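PDB 1W55: bifunctional enzyme IspD/IspF from Campylobacter jejuni, which catalyses two non-consecutive steps of isoprenoid precursor biosynthesis: CTP-dependent cytidylylation of methylerythritol phosphate, and cyclisation of CDP-methylerythritol 2-phosphate to the cyclodiphosphate with release of CMP. Local coordinates for residues A[222-227]-A[235-240]; A[228-233]-A[247-252]; A[305-310]-A[355-360]; A[284-289]-A[326-331]. All blocks are in the same frame, centred on the assembly; numbering follows the deposited sequence.

All four contacts belong to the IspF part of the chain. Interactions 1, 2 and 3 form a continuous cluster: centres 1 and 2 are about 12 Å apart, 2 and 3 about 11 Å. Leu240 and Val248 touch between 1 and 2, Leu240 also meets Met355 of interaction 3, and Ser252 of interaction 2 is probably hydrogen-bonded to Val357 and Ser359. Interactions 1 and 3 reach the same sheet, on the adjacent strands 210-224 and 354-365. Ala309 of interaction 3 accepts a bond from the cytosine of CMP; interaction 2 contains His251, a metal ligand by similarity. Interaction 4, helix against helix, lies about 12 Å from interaction 2, centre to centre, without touching it.

Interaction 1 (A[222-227]-A[235-240]); sequences GENRPL and HPTMGL
The carbonyl oxygen of Leu240 is gripped twice by the guanidinium of Arg225, at 3.0 Å from NE and 2.8 Å from NH2. Both nitrogens use one side of the group, and the oxygen lies 1° out of the guanidinium plane, so the approach is edge-on. With CG turned between its backbone N and carbonyl carbon (chi1 65°), the Arg225 side chain sets out away from 235-240, but its extended run to NE brings the guanidinium back to Leu240. Glu223 OE1 sits over one guanidinium face; this is a salt bridge of charges alone, since no N-H points at the carboxylate. Arg225 NH1 is bonded in turn to the backbone O of Ser244.

Glu223 and Gly239 form an antiparallel hydrogen-bonded pair, but the short strands cross steeply, at 116°. Glu223 N donates to Gly239 O at 3.3 Å, from well above the carbonyl plane, whereas Leu227 N reaches His235 O at 2.7 Å. One water joins Gly222 N to Gly239 O and another joins Pro226 O to Leu240 N. On the apolar side, Leu227 CD1 packs against Leu240 CD1 at 3.7 Å, while Leu227 also touches Pro312, a substrate-binding residue by similarity. His235 ND1 accepts from the backbone N of Thr237 and Met238, consistent with an unprotonated ND1. The charge of Arg225, shared with Glu223 and two carbonyls, probably fixes the Leu240 backbone.

Interaction 2 (A[228-233]-A[247-252]); sequences LLAGVQ and DVLAHS
Asp247 turns its CG away from its own backbone N (chi1 -160°), and a chi2 of -35° presents both carboxylate oxygens to the 228-233 turn. OD1 accepts from Ala230 N at 2.9 Å on its syn side, 15° out of the carboxylate plane. OD2 takes Gly231 N at 2.8 Å, approached nearly along the C-O bond. A third donor, Ala250 N, reaches OD1 from above the plane at 2.9 Å, with an N-H...O angle of 169°, so that OD1 serves both the turn and the helix start.

That last bond makes Asp247 the N-cap of helix 248-260, while residues 229-232 form a type I' beta turn closing the hairpin of strands 227-229 and 232-235. Positive phi at Gly231 suits glycine in this turn. Beside the polar link, Leu229 CD2 lies alongside Val248 CG2 at 3.9 Å, the two side chains pointing the same way, and Ala230 CB meets Leu249 CD2 at 3.8 Å. Met321 of helix 318-329 touches Leu229, Ala230 and Leu249. One turn into the capped helix, His251, a metal ligand by similarity, bonds through ND1 to His219 NE2 and through NE2 to Ser282 OG.

Interaction 3 (A[305-310]-A[355-360]); sequences ICVMAQ and MAVLSS. With C (cytidine-5'-monophosphate), chain C.
Val307 CG1 and Met355 CE meet at 3.4 Å, closer than usual for two carbons, and mark the tight part of this antiparallel strand pair. Met355 is set there by a chi1 of 80°, which places CG between its backbone N and carbonyl carbon, and by a bend at chi3 that swings the methyl across Val307. On the same face, Ile305 CG2 rests on Val357 CG1 at 3.7 Å. The backbone ladder is regular: Cys306 N donates to Leu358 O, and Leu358 N to Cys306 O, each at 2.7 Å, and Met308 N donates to Ala356 O at 2.7 Å. The return bond from Ala356 N to Met308 O is longer, at 3.1 Å.

The other face is looser across the pair. Cys306 CB and Leu358 CB stand 4.3 Å apart, and Met308, bent at chi2 and chi3, brings CE to 3.9 Å from Ala356 CB. This face is nonetheless buried: Met308 lines the geranyl diphosphate pocket, and Leu358 packs on Leu358 of the second and third subunits. Beyond the ladder, where Gln310 is partly exposed, Ala309 O accepts an N-H from N4 of the cytosine of CMP, at 3.0 Å and 172°. Asp265 of the second subunit also bonds this nucleotide, so the site is shared between chains.

Strand 298-308 is flanked by 354-365 and 336-341, and 354-365 continues the sheet to 210-224. Helix 248-260 lies over the Ile305-Val357 face, where Ser252 OG bonds Val357 O and Ser359 OG.

Interaction 4 (A[284-289]-A[326-331]); sequences ELLKQA and AHTLDL
Helix 282-295 packs here against the C-terminal end of helix 318-329, where the chain leaves the helix through a Schellman motif. Asp330 has positive phi (55°), and two bonds run back into the last turn: Leu331 N to Ala326 O at 2.8 Å, and a weak one from Asp330 N to His327 O.

Across the contact, Lys287 NZ donates to Thr328 O at 3.1 Å, tilted 25° from the carbonyl plane. The lysine leaves its helix with CG anti to N (chi1 176°), then folds at chi3 and chi4, which curls the ammonium group back to that oxygen; CE lies 3.4 Å from the same atom. Carbonyls at a helix C-terminus carry the negative end of the helix dipole, so the ammonium charge is probably welcome there. Nearer the helix backbone, Lys287 CB meets the Thr328 methyl CG2 at 3.8 Å. Thr328 OG1 is engaged separately, with Asn324 O one turn back in its own helix. The apolar half of the contact is Leu286 against Leu329: CG of the first touches CD2 of the second at 3.9 Å, and the side chains cross at about a right angle.

Behind this pair, Leu286 reaches Leu253, Thr254 and Ile257 of helix 248-260, while Leu329 rests on Leu300 and Ile303 of strand 298-308, the strand that links the two helices in sequence.

Interaction 1 (A[222-227]-A[235-240])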
loop_
_atom_site.group_PDB
_atom_site.type_symbol
_atom_site.label_atom_id
_atom_site.label_comp_id
_atom_site.label_asym_id
_atom_site.label_seq_id
_atom_site.Cartn_x
_atom_site.Cartn_y
_atom_site.Cartn_z
ATOM N N GLY A 222 -20.427 -60.004 -7.718
ATOM C CA GLY A 222 -21.091 -61.252 -7.400
ATOM C C GLY A 222 -22.145 -61.162 -6.312
ATOM O O GLY A 222 -22.499 -62.173 -5.721
ATOM N N GLU A 223 -22.636 -59.962 -6.022
ATOM C CA GLU A 223 -23.783 -59.838 -5.129
ATOM C C GLU A 223 -25.011 -59.379 -5.901
ATOM O O GLU A 223 -24.958 -58.396 -6.647
ATOM C CB GLU A 223 -23.507 -58.917 -3.942
ATOM C CG GLU A 223 -24.506 -59.097 -2.804
ATOM C CD GLU A 223 -23.868 -59.000 -1.434
ATOM O OE1 GLU A 223 -24.294 -58.126 -0.642
ATOM O OE2 GLU A 223 -22.939 -59.797 -1.148
ATOM N N ASN A 224 -26.106 -60.120 -5.726
ATOM C CA ASN A 224 -27.364 -59.816 -6.391
ATOM C C ASN A 224 -28.093 -58.664 -5.712
ATOM O O ASN A 224 -29.018 -58.869 -4.923
ATOM C CB ASN A 224 -28.260 -61.061 -6.465
ATOM C CG ASN A 224 -29.463 -60.876 -7.402
ATOM O OD1 ASN A 224 -30.125 -61.850 -7.769
ATOM N ND2 ASN A 224 -29.753 -59.630 -7.782
ATOM N N ARG A 225 -27.671 -57.449 -6.040
ATOM C CA ARG A 225 -28.291 -56.236 -5.512
ATOM C C ARG A 225 -27.935 -55.082 -6.436
ATOM O O ARG A 225 -27.094 -55.243 -7.317
ATOM C CB ARG A 225 -27.834 -55.954 -4.072
ATOM C CG ARG A 225 -26.357 -55.647 -3.912
ATOM C CD ARG A 225 -26.035 -55.012 -2.585
ATOM N NE ARG A 225 -24.607 -55.040 -2.270
ATOM C CZ ARG A 225 -24.100 -54.645 -1.110
ATOM N NH1 ARG A 225 -24.902 -54.196 -0.157
ATOM N NH2 ARG A 225 -22.795 -54.704 -0.891
ATOM N N PRO A 226 -28.586 -53.933 -6.267
ATOM C CA PRO A 226 -28.259 -52.748 -7.062
ATOM C C PRO A 226 -26.790 -52.342 -6.945
ATOM O O PRO A 226 -26.183 -52.413 -5.867
ATOM C CB PRO A 226 -29.170 -51.667 -6.467
ATOM C CG PRO A 226 -30.350 -52.445 -5.907
ATOM C CD PRO A 226 -29.718 -53.690 -5.346
ATOM N N LEU A 227 -26.227 -51.954 -8.083
ATOM C CA LEU A 227 -24.916 -51.357 -8.141
ATOM C C LEU A 227 -25.095 -49.871 -7.888
ATOM O O LEU A 227 -25.714 -49.165 -8.685
ATOM C CB LEU A 227 -24.275 -51.605 -9.513
ATOM C CG LEU A 227 -22.870 -51.035 -9.699
ATOM C CD1 LEU A 227 -21.934 -51.556 -8.612
ATOM C CD2 LEU A 227 -22.334 -51.344 -11.103
ATOM N N HIS A 235 -26.976 -50.205 -12.016
ATOM C CA HIS A 235 -27.489 -51.471 -12.493
ATOM C C HIS A 235 -28.338 -52.072 -11.383
ATOM O O HIS A 235 -27.972 -51.951 -10.207
ATOM C CB HIS A 235 -26.348 -52.419 -12.855
ATOM C CG HIS A 235 -26.759 -53.508 -13.791
ATOM N ND1 HIS A 235 -27.333 -54.685 -13.356
ATOM C CD2 HIS A 235 -26.712 -53.589 -15.143
ATOM C CE1 HIS A 235 -27.613 -55.448 -14.397
ATOM N NE2 HIS A 235 -27.242 -54.809 -15.495
ATOM N N PRO A 236 -29.466 -52.700 -11.738
ATOM C CA PRO A 236 -30.384 -53.251 -10.727
ATOM C C PRO A 236 -29.881 -54.493 -9.984
ATOM O O PRO A 236 -30.360 -54.730 -8.879
ATOM C CB PRO A 236 -31.662 -53.578 -11.539
ATOM C CG PRO A 236 -31.171 -53.810 -12.967
ATOM C CD PRO A 236 -29.975 -52.888 -13.116
ATOM N N THR A 237 -28.946 -55.256 -10.550
ATOM C CA THR A 237 -28.574 -56.554 -9.979
ATOM C C THR A 237 -27.068 -56.833 -9.944
ATOM O O THR A 237 -26.621 -57.750 -9.256
ATOM C CB THR A 237 -29.246 -57.708 -10.774
ATOM O OG1 THR A 237 -28.808 -57.653 -12.134
ATOM C CG2 THR A 237 -30.766 -57.543 -10.875
ATOM N N MET A 238 -26.293 -56.078 -10.717
ATOM C CA MET A 238 -24.856 -56.351 -10.840
ATOM C C MET A 238 -24.078 -55.704 -9.689
ATOM O O MET A 238 -23.202 -54.856 -9.913
ATOM C CB MET A 238 -24.315 -55.874 -12.203
ATOM C CG MET A 238 -23.063 -56.596 -12.671
ATOM S SD MET A 238 -22.193 -55.762 -14.049
ATOM C CE MET A 238 -23.319 -55.904 -15.380
ATOM N N GLY A 239 -24.398 -56.117 -8.465
ATOM C CA GLY A 239 -23.845 -55.496 -7.281
ATOM C C GLY A 239 -22.495 -56.009 -6.832
ATOM O O GLY A 239 -21.980 -57.022 -7.313
ATOM N N LEU A 240 -21.914 -55.287 -5.888
ATOM C CA LEU A 240 -20.619 -55.655 -5.342
ATOM C C LEU A 240 -20.850 -56.161 -3.936
ATOM O O LEU A 240 -21.828 -55.776 -3.284
ATOM C CB LEU A 240 -19.645 -54.460 -5.350
ATOM C CG LEU A 240 -19.332 -53.848 -6.725
ATOM C CD1 LEU A 240 -18.916 -52.366 -6.617
ATOM C CD2 LEU A 240 -18.259 -54.670 -7.453
HETATM O O HOH W 1 -22.575 -58.956 -9.406
HETATM O O HOH W 2 -23.681 -53.216 -5.089
#

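Interaction 2 (A[228-233]-A[247-252])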
loop_
_atom_site.group_PDB
_atom_site.type_symbol
_atom_site.label_atom_id
_atom_site.label_comp_id
_atom_site.label_asym_id
_atom_site.label_seq_id
_atom_site.Cartn_x
_atom_site.Cartn_y
_atom_site.Cartn_z
ATOM N N LEU A 228 -24.584 -49.419 -6.749
ATOM C CA LEU A 228 -24.621 -48.011 -6.358
ATOM C C LEU A 228 -23.213 -47.438 -6.424
ATOM O O LEU A 228 -22.297 -47.955 -5.783
ATOM C CB LEU A 228 -25.140 -47.863 -4.919
ATOM C CG LEU A 228 -26.576 -48.250 -4.569
ATOM C CD1 LEU A 228 -26.835 -47.920 -3.100
ATOM C CD2 LEU A 228 -27.588 -47.543 -5.457
ATOM N N LEU A 229 -23.042 -46.384 -7.203
ATOM C CA LEU A 229 -21.761 -45.699 -7.277
ATOM C C LEU A 229 -22.027 -44.217 -7.069
ATOM O O LEU A 229 -22.868 -43.628 -7.761
ATOM C CB LEU A 229 -21.083 -45.956 -8.622
ATOM C CG LEU A 229 -20.628 -47.381 -8.947
ATOM C CD1 LEU A 229 -19.911 -47.374 -10.297
ATOM C CD2 LEU A 229 -19.734 -47.971 -7.852
ATOM N N ALA A 230 -21.326 -43.627 -6.099
ATOM C CA ALA A 230 -21.610 -42.261 -5.646
ATOM C C ALA A 230 -23.099 -42.101 -5.330
ATOM O O ALA A 230 -23.695 -41.041 -5.574
ATOM C CB ALA A 230 -21.144 -41.220 -6.686
ATOM N N GLY A 231 -23.689 -43.167 -4.788
ATOM C CA GLY A 231 -25.076 -43.160 -4.355
ATOM C C GLY A 231 -26.095 -43.225 -5.482
ATOM O O GLY A 231 -27.282 -43.042 -5.244
ATOM N N VAL A 232 -25.630 -43.473 -6.702
ATOM C CA VAL A 232 -26.473 -43.485 -7.889
ATOM C C VAL A 232 -26.610 -44.922 -8.394
ATOM O O VAL A 232 -25.609 -45.633 -8.536
ATOM C CB VAL A 232 -25.856 -42.594 -9.002
ATOM C CG1 VAL A 232 -26.624 -42.746 -10.336
ATOM C CG2 VAL A 232 -25.798 -41.118 -8.552
ATOM N N GLN A 233 -27.840 -45.362 -8.664
ATOM C CA GLN A 233 -28.036 -46.732 -9.133
ATOM C C GLN A 233 -27.605 -46.883 -10.586
ATOM O O GLN A 233 -28.132 -46.212 -11.479
ATOM C CB GLN A 233 -29.476 -47.215 -8.941
ATOM C CG GLN A 233 -29.606 -48.727 -9.168
ATOM C CD GLN A 233 -31.010 -49.245 -8.972
ATOM O OE1 GLN A 233 -31.696 -49.571 -9.944
ATOM N NE2 GLN A 233 -31.443 -49.326 -7.721
ATOM N N ASP A 247 -20.608 -49.300 -2.345
ATOM C CA ASP A 247 -20.187 -48.141 -3.137
ATOM C C ASP A 247 -18.662 -47.947 -3.099
ATOM O O ASP A 247 -18.165 -47.178 -2.277
ATOM C CB ASP A 247 -20.918 -46.910 -2.584
ATOM C CG ASP A 247 -20.977 -45.748 -3.557
ATOM O OD1 ASP A 247 -20.020 -45.513 -4.348
ATOM O OD2 ASP A 247 -21.952 -44.968 -3.556
ATOM N N VAL A 248 -17.925 -48.651 -3.971
ATOM C CA VAL A 248 -16.456 -48.535 -4.021
ATOM C C VAL A 248 -16.032 -47.120 -4.321
ATOM O O VAL A 248 -14.995 -46.674 -3.846
ATOM C CB VAL A 248 -15.746 -49.266 -5.190
ATOM C CG1 VAL A 248 -14.626 -50.192 -4.695
ATOM C CG2 VAL A 248 -16.667 -49.833 -6.246
ATOM N N LEU A 249 -16.794 -46.441 -5.169
ATOM C CA LEU A 249 -16.490 -45.056 -5.495
ATOM C C LEU A 249 -16.474 -44.188 -4.225
ATOM O O LEU A 249 -15.474 -43.534 -3.926
ATOM C CB LEU A 249 -17.445 -44.509 -6.568
ATOM C CG LEU A 249 -17.058 -43.129 -7.117
ATOM C CD1 LEU A 249 -17.648 -42.898 -8.516
ATOM C CD2 LEU A 249 -17.464 -42.005 -6.159
ATOM N N ALA A 250 -17.577 -44.189 -3.484
ATOM C CA ALA A 250 -17.681 -43.382 -2.273
ATOM C C ALA A 250 -16.545 -43.725 -1.305
ATOM O O ALA A 250 -15.987 -42.846 -0.657
ATOM C CB ALA A 250 -19.053 -43.584 -1.604
ATOM N N HIS A 251 -16.191 -45.003 -1.236
ATOM C CA HIS A 251 -15.157 -45.469 -0.326
ATOM C C HIS A 251 -13.777 -44.978 -0.748
ATOM O O HIS A 251 -12.988 -44.555 0.101
ATOM C CB HIS A 251 -15.201 -46.998 -0.208
ATOM C CG HIS A 251 -16.502 -47.507 0.330
ATOM N ND1 HIS A 251 -16.967 -48.781 0.088
ATOM C CD2 HIS A 251 -17.453 -46.894 1.076
ATOM C CE1 HIS A 251 -18.143 -48.936 0.668
ATOM N NE2 HIS A 251 -18.457 -47.808 1.279
ATOM N N SER A 252 -13.508 -45.006 -2.056
ATOM C CA SER A 252 -12.234 -44.521 -2.579
ATOM C C SER A 252 -12.120 -43.024 -2.341
ATOM O O SER A 252 -11.076 -42.530 -1.920
ATOM C CB SER A 252 -12.108 -44.831 -4.072
ATOM O OG SER A 252 -10.948 -44.228 -4.619
#

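Interaction 3 (A[305-310]-A[355-360])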
loop_
_atom_site.group_PDB
_atom_site.type_symbol
_atom_site.label_atom_id
_atom_site.label_comp_id
_atom_site.label_asym_id
_atom_site.label_seq_id
_atom_site.Cartn_x
_atom_site.Cartn_y
_atom_site.Cartn_z
ATOM N N ILE A 305 -11.870 -38.509 -10.503
ATOM C CA ILE A 305 -12.082 -39.930 -10.234
ATOM C C ILE A 305 -11.880 -40.738 -11.493
ATOM O O ILE A 305 -12.235 -40.298 -12.586
ATOM C CB ILE A 305 -13.502 -40.160 -9.631
ATOM C CG1 ILE A 305 -13.555 -39.583 -8.199
ATOM C CG2 ILE A 305 -13.866 -41.658 -9.594
ATOM C CD1 ILE A 305 -14.955 -39.490 -7.602
ATOM N N CYS A 306 -11.273 -41.907 -11.338
ATOM C CA CYS A 306 -11.221 -42.881 -12.398
ATOM C C CYS A 306 -11.775 -44.219 -11.923
ATOM O O CYS A 306 -11.242 -44.833 -10.995
ATOM C CB CYS A 306 -9.805 -43.054 -12.948
ATOM S SG CYS A 306 -9.855 -44.109 -14.426
ATOM N N VAL A 307 -12.873 -44.639 -12.545
ATOM C CA VAL A 307 -13.483 -45.921 -12.249
ATOM C C VAL A 307 -12.901 -46.902 -13.250
ATOM O O VAL A 307 -12.916 -46.654 -14.458
ATOM C CB VAL A 307 -15.028 -45.896 -12.408
ATOM C CG1 VAL A 307 -15.619 -47.283 -12.124
ATOM C CG2 VAL A 307 -15.680 -44.832 -11.508
ATOM N N MET A 308 -12.372 -48.007 -12.744
ATOM C CA MET A 308 -11.864 -49.059 -13.604
ATOM C C MET A 308 -12.840 -50.227 -13.545
ATOM O O MET A 308 -12.980 -50.906 -12.521
ATOM C CB MET A 308 -10.446 -49.443 -13.195
ATOM C CG MET A 308 -9.494 -48.224 -13.165
ATOM S SD MET A 308 -8.203 -48.253 -11.872
ATOM C CE MET A 308 -7.688 -49.820 -11.959
ATOM N N ALA A 309 -13.552 -50.418 -14.647
ATOM C CA ALA A 309 -14.587 -51.441 -14.720
ATOM C C ALA A 309 -14.823 -51.875 -16.161
ATOM O O ALA A 309 -15.023 -51.038 -17.054
ATOM C CB ALA A 309 -15.883 -50.934 -14.103
ATOM N N GLN A 310 -14.798 -53.182 -16.380
ATOM C CA GLN A 310 -15.158 -53.742 -17.678
ATOM C C GLN A 310 -16.638 -53.479 -18.000
ATOM O O GLN A 310 -16.974 -53.106 -19.133
ATOM C CB GLN A 310 -14.818 -55.233 -17.731
ATOM C CG GLN A 310 -14.666 -55.784 -19.137
ATOM C CD GLN A 310 -13.545 -55.129 -19.930
ATOM O OE1 GLN A 310 -12.420 -55.013 -19.453
ATOM N NE2 GLN A 310 -13.852 -54.719 -21.155
ATOM N N MET A 355 -14.198 -54.477 -9.368
ATOM C CA MET A 355 -13.910 -53.167 -9.933
ATOM C C MET A 355 -13.110 -52.291 -8.969
ATOM O O MET A 355 -13.169 -52.472 -7.743
ATOM C CB MET A 355 -15.184 -52.485 -10.454
ATOM C CG MET A 355 -16.068 -51.816 -9.427
ATOM S SD MET A 355 -17.317 -50.727 -10.228
ATOM C CE MET A 355 -16.836 -49.338 -9.745
ATOM N N ALA A 356 -12.363 -51.349 -9.530
ATOM C CA ALA A 356 -11.538 -50.473 -8.718
ATOM C C ALA A 356 -11.849 -49.011 -9.011
ATOM O O ALA A 356 -12.349 -48.672 -10.089
ATOM C CB ALA A 356 -10.056 -50.778 -8.947
ATOM N N VAL A 357 -11.574 -48.151 -8.035
ATOM C CA VAL A 357 -11.773 -46.717 -8.195
ATOM C C VAL A 357 -10.545 -45.937 -7.694
ATOM O O VAL A 357 -10.118 -46.094 -6.545
ATOM C CB VAL A 357 -13.066 -46.228 -7.496
ATOM C CG1 VAL A 357 -13.222 -44.730 -7.680
ATOM C CG2 VAL A 357 -14.328 -46.980 -8.033
ATOM N N LEU A 358 -9.975 -45.122 -8.581
ATOM C CA LEU A 358 -8.910 -44.188 -8.227
ATOM C C LEU A 358 -9.497 -42.785 -8.049
ATOM O O LEU A 358 -10.192 -42.281 -8.946
ATOM C CB LEU A 358 -7.827 -44.173 -9.313
ATOM C CG LEU A 358 -6.688 -43.152 -9.136
ATOM C CD1 LEU A 358 -5.782 -43.541 -7.952
ATOM C CD2 LEU A 358 -5.872 -42.985 -10.434
ATOM N N SER A 359 -9.208 -42.159 -6.910
ATOM C CA SER A 359 -9.653 -40.800 -6.603
ATOM C C SER A 359 -8.479 -39.865 -6.343
ATOM O O SER A 359 -7.486 -40.269 -5.740
ATOM C CB SER A 359 -10.567 -40.777 -5.366
ATOM O OG SER A 359 -11.708 -41.595 -5.544
ATOM N N SER A 360 -8.607 -38.617 -6.804
ATOM C CA SER A 360 -7.671 -37.553 -6.460
ATOM C C SER A 360 -8.440 -36.327 -5.984
ATOM O O SER A 360 -9.472 -35.949 -6.553
ATOM C CB SER A 360 -6.771 -37.146 -7.634
ATOM O OG SER A 360 -6.228 -38.276 -8.271
HETATM O OP3 C C . -10.896 -46.934 -22.834
HETATM P P C C . -11.999 -47.940 -22.964
HETATM O OP1 C C . -12.007 -48.963 -21.874
HETATM O OP2 C C . -12.048 -48.537 -24.341
HETATM O "O5'" C C . -13.351 -47.102 -22.773
HETATM C "C5'" C C . -13.747 -46.100 -23.698
HETATM C "C4'" C C . -14.677 -45.099 -23.015
HETATM O "O4'" C C . -15.851 -45.731 -22.481
HETATM C "C3'" C C . -14.064 -44.368 -21.821
HETATM O "O3'" C C . -13.317 -43.220 -22.214
HETATM C "C2'" C C . -15.281 -43.986 -20.996
HETATM O "O2'" C C . -15.883 -42.821 -21.554
HETATM C "C1'" C C . -16.280 -45.088 -21.269
HETATM N N1 C C . -16.472 -46.105 -20.204
HETATM C C2 C C . -17.588 -46.033 -19.343
HETATM O O2 C C . -18.390 -45.080 -19.446
HETATM N N3 C C . -17.799 -46.982 -18.394
HETATM C C4 C C . -16.936 -48.017 -18.253
HETATM N N4 C C . -17.140 -48.972 -17.305
HETATM C C5 C C . -15.825 -48.098 -19.082
HETATM C C6 C C . -15.614 -47.132 -20.067
#

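Interaction 4 (A[284-289]-A[326-331])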
loop_
_atom_site.group_PDB
_atom_site.type_symbol
_atom_site.label_atom_id
_atom_site.label_comp_id
_atom_site.label_asym_id
_atom_site.label_seq_id
_atom_site.Cartn_x
_atom_site.Cartn_y
_atom_site.Cartn_z
ATOM N N GLU A 284 -23.322 -40.943 3.172
ATOM C CA GLU A 284 -23.414 -40.311 4.490
ATOM C C GLU A 284 -22.090 -40.455 5.228
ATOM O O GLU A 284 -21.653 -39.519 5.903
ATOM C CB GLU A 284 -24.582 -40.898 5.308
ATOM C CG GLU A 284 -24.733 -40.351 6.733
ATOM C CD GLU A 284 -25.027 -38.848 6.804
ATOM O OE1 GLU A 284 -25.709 -38.299 5.902
ATOM O OE2 GLU A 284 -24.572 -38.210 7.779
ATOM N N LEU A 285 -21.451 -41.618 5.072
ATOM C CA LEU A 285 -20.124 -41.864 5.632
ATOM C C LEU A 285 -19.108 -40.906 5.022
ATOM O O LEU A 285 -18.276 -40.350 5.734
ATOM C CB LEU A 285 -19.681 -43.312 5.390
ATOM C CG LEU A 285 -20.483 -44.457 6.022
ATOM C CD1 LEU A 285 -19.803 -45.791 5.751
ATOM C CD2 LEU A 285 -20.680 -44.259 7.519
ATOM N N LEU A 286 -19.194 -40.727 3.699
ATOM C CA LEU A 286 -18.405 -39.737 2.967
ATOM C C LEU A 286 -18.607 -38.328 3.519
ATOM O O LEU A 286 -17.637 -37.615 3.789
ATOM C CB LEU A 286 -18.758 -39.762 1.467
ATOM C CG LEU A 286 -18.216 -38.619 0.593
ATOM C CD1 LEU A 286 -16.665 -38.568 0.609
ATOM C CD2 LEU A 286 -18.745 -38.698 -0.846
ATOM N N LYS A 287 -19.869 -37.926 3.671
ATOM C CA LYS A 287 -20.199 -36.600 4.192
ATOM C C LYS A 287 -19.597 -36.370 5.590
ATOM O O LYS A 287 -19.058 -35.300 5.878
ATOM C CB LYS A 287 -21.711 -36.401 4.230
ATOM C CG LYS A 287 -22.148 -35.077 4.849
ATOM C CD LYS A 287 -23.625 -35.083 5.223
ATOM C CE LYS A 287 -24.526 -34.757 4.023
ATOM N NZ LYS A 287 -24.596 -33.293 3.712
ATOM N N GLN A 288 -19.682 -37.382 6.441
ATOM C CA GLN A 288 -19.164 -37.284 7.803
ATOM C C GLN A 288 -17.639 -37.221 7.841
ATOM O O GLN A 288 -17.066 -36.560 8.708
ATOM C CB GLN A 288 -19.674 -38.450 8.657
ATOM C CG GLN A 288 -21.125 -38.296 9.097
ATOM C CD GLN A 288 -21.606 -39.469 9.934
ATOM O OE1 GLN A 288 -20.917 -39.904 10.857
ATOM N NE2 GLN A 288 -22.778 -39.989 9.608
ATOM N N ALA A 289 -16.986 -37.922 6.913
ATOM C CA ALA A 289 -15.530 -37.855 6.794
ATOM C C ALA A 289 -15.075 -36.436 6.383
ATOM O O ALA A 289 -14.113 -35.905 6.929
ATOM C CB ALA A 289 -15.037 -38.885 5.798
ATOM N N ALA A 326 -21.598 -33.646 -5.366
ATOM C CA ALA A 326 -21.664 -32.206 -5.084
ATOM C C ALA A 326 -22.664 -31.889 -3.972
ATOM O O ALA A 326 -22.375 -31.082 -3.093
ATOM C CB ALA A 326 -22.009 -31.398 -6.366
ATOM N N HIS A 327 -23.842 -32.511 -4.043
ATOM C CA HIS A 327 -24.931 -32.267 -3.092
ATOM C C HIS A 327 -24.565 -32.778 -1.695
ATOM O O HIS A 327 -24.732 -32.065 -0.714
ATOM C CB HIS A 327 -26.240 -32.907 -3.596
ATOM C CG HIS A 327 -27.360 -32.869 -2.599
ATOM N ND1 HIS A 327 -27.687 -33.948 -1.804
ATOM C CD2 HIS A 327 -28.226 -31.878 -2.265
ATOM C CE1 HIS A 327 -28.706 -33.624 -1.024
ATOM N NE2 HIS A 327 -29.052 -32.374 -1.284
ATOM N N THR A 328 -24.052 -34.006 -1.632
ATOM C CA THR A 328 -23.539 -34.608 -0.401
ATOM C C THR A 328 -22.476 -33.735 0.288
ATOM O O THR A 328 -22.479 -33.588 1.514
ATOM C CB THR A 328 -22.917 -35.992 -0.737
ATOM O OG1 THR A 328 -23.942 -36.903 -1.147
ATOM C CG2 THR A 328 -22.269 -36.659 0.504
ATOM N N LEU A 329 -21.556 -33.176 -0.495
ATOM C CA LEU A 329 -20.428 -32.450 0.090
ATOM C C LEU A 329 -20.655 -30.949 0.106
ATOM O O LEU A 329 -19.797 -30.206 0.567
ATOM C CB LEU A 329 -19.109 -32.802 -0.627
ATOM C CG LEU A 329 -18.691 -34.277 -0.587
ATOM C CD1 LEU A 329 -17.467 -34.515 -1.466
ATOM C CD2 LEU A 329 -18.433 -34.746 0.866
ATOM N N ASP A 330 -21.816 -30.512 -0.381
ATOM C CA ASP A 330 -22.152 -29.090 -0.465
ATOM C C ASP A 330 -21.067 -28.317 -1.244
ATOM O O ASP A 330 -20.550 -27.281 -0.800
ATOM C CB ASP A 330 -22.440 -28.502 0.936
ATOM C CG ASP A 330 -22.968 -27.066 0.884
ATOM O OD1 ASP A 330 -23.601 -26.678 -0.126
ATOM O OD2 ASP A 330 -22.783 -26.249 1.812
ATOM N N LEU A 331 -20.735 -28.859 -2.414
ATOM C CA LEU A 331 -19.758 -28.280 -3.328
ATOM C C LEU A 331 -20.433 -27.890 -4.630
ATOM O O LEU A 331 -21.435 -28.493 -5.019
ATOM C CB LEU A 331 -18.680 -29.308 -3.659
ATOM C CG LEU A 331 -17.655 -29.703 -2.602
ATOM C CD1 LEU A 331 -16.624 -30.638 -3.234
ATOM C CD2 LEU A 331 -16.987 -28.463 -2.004
#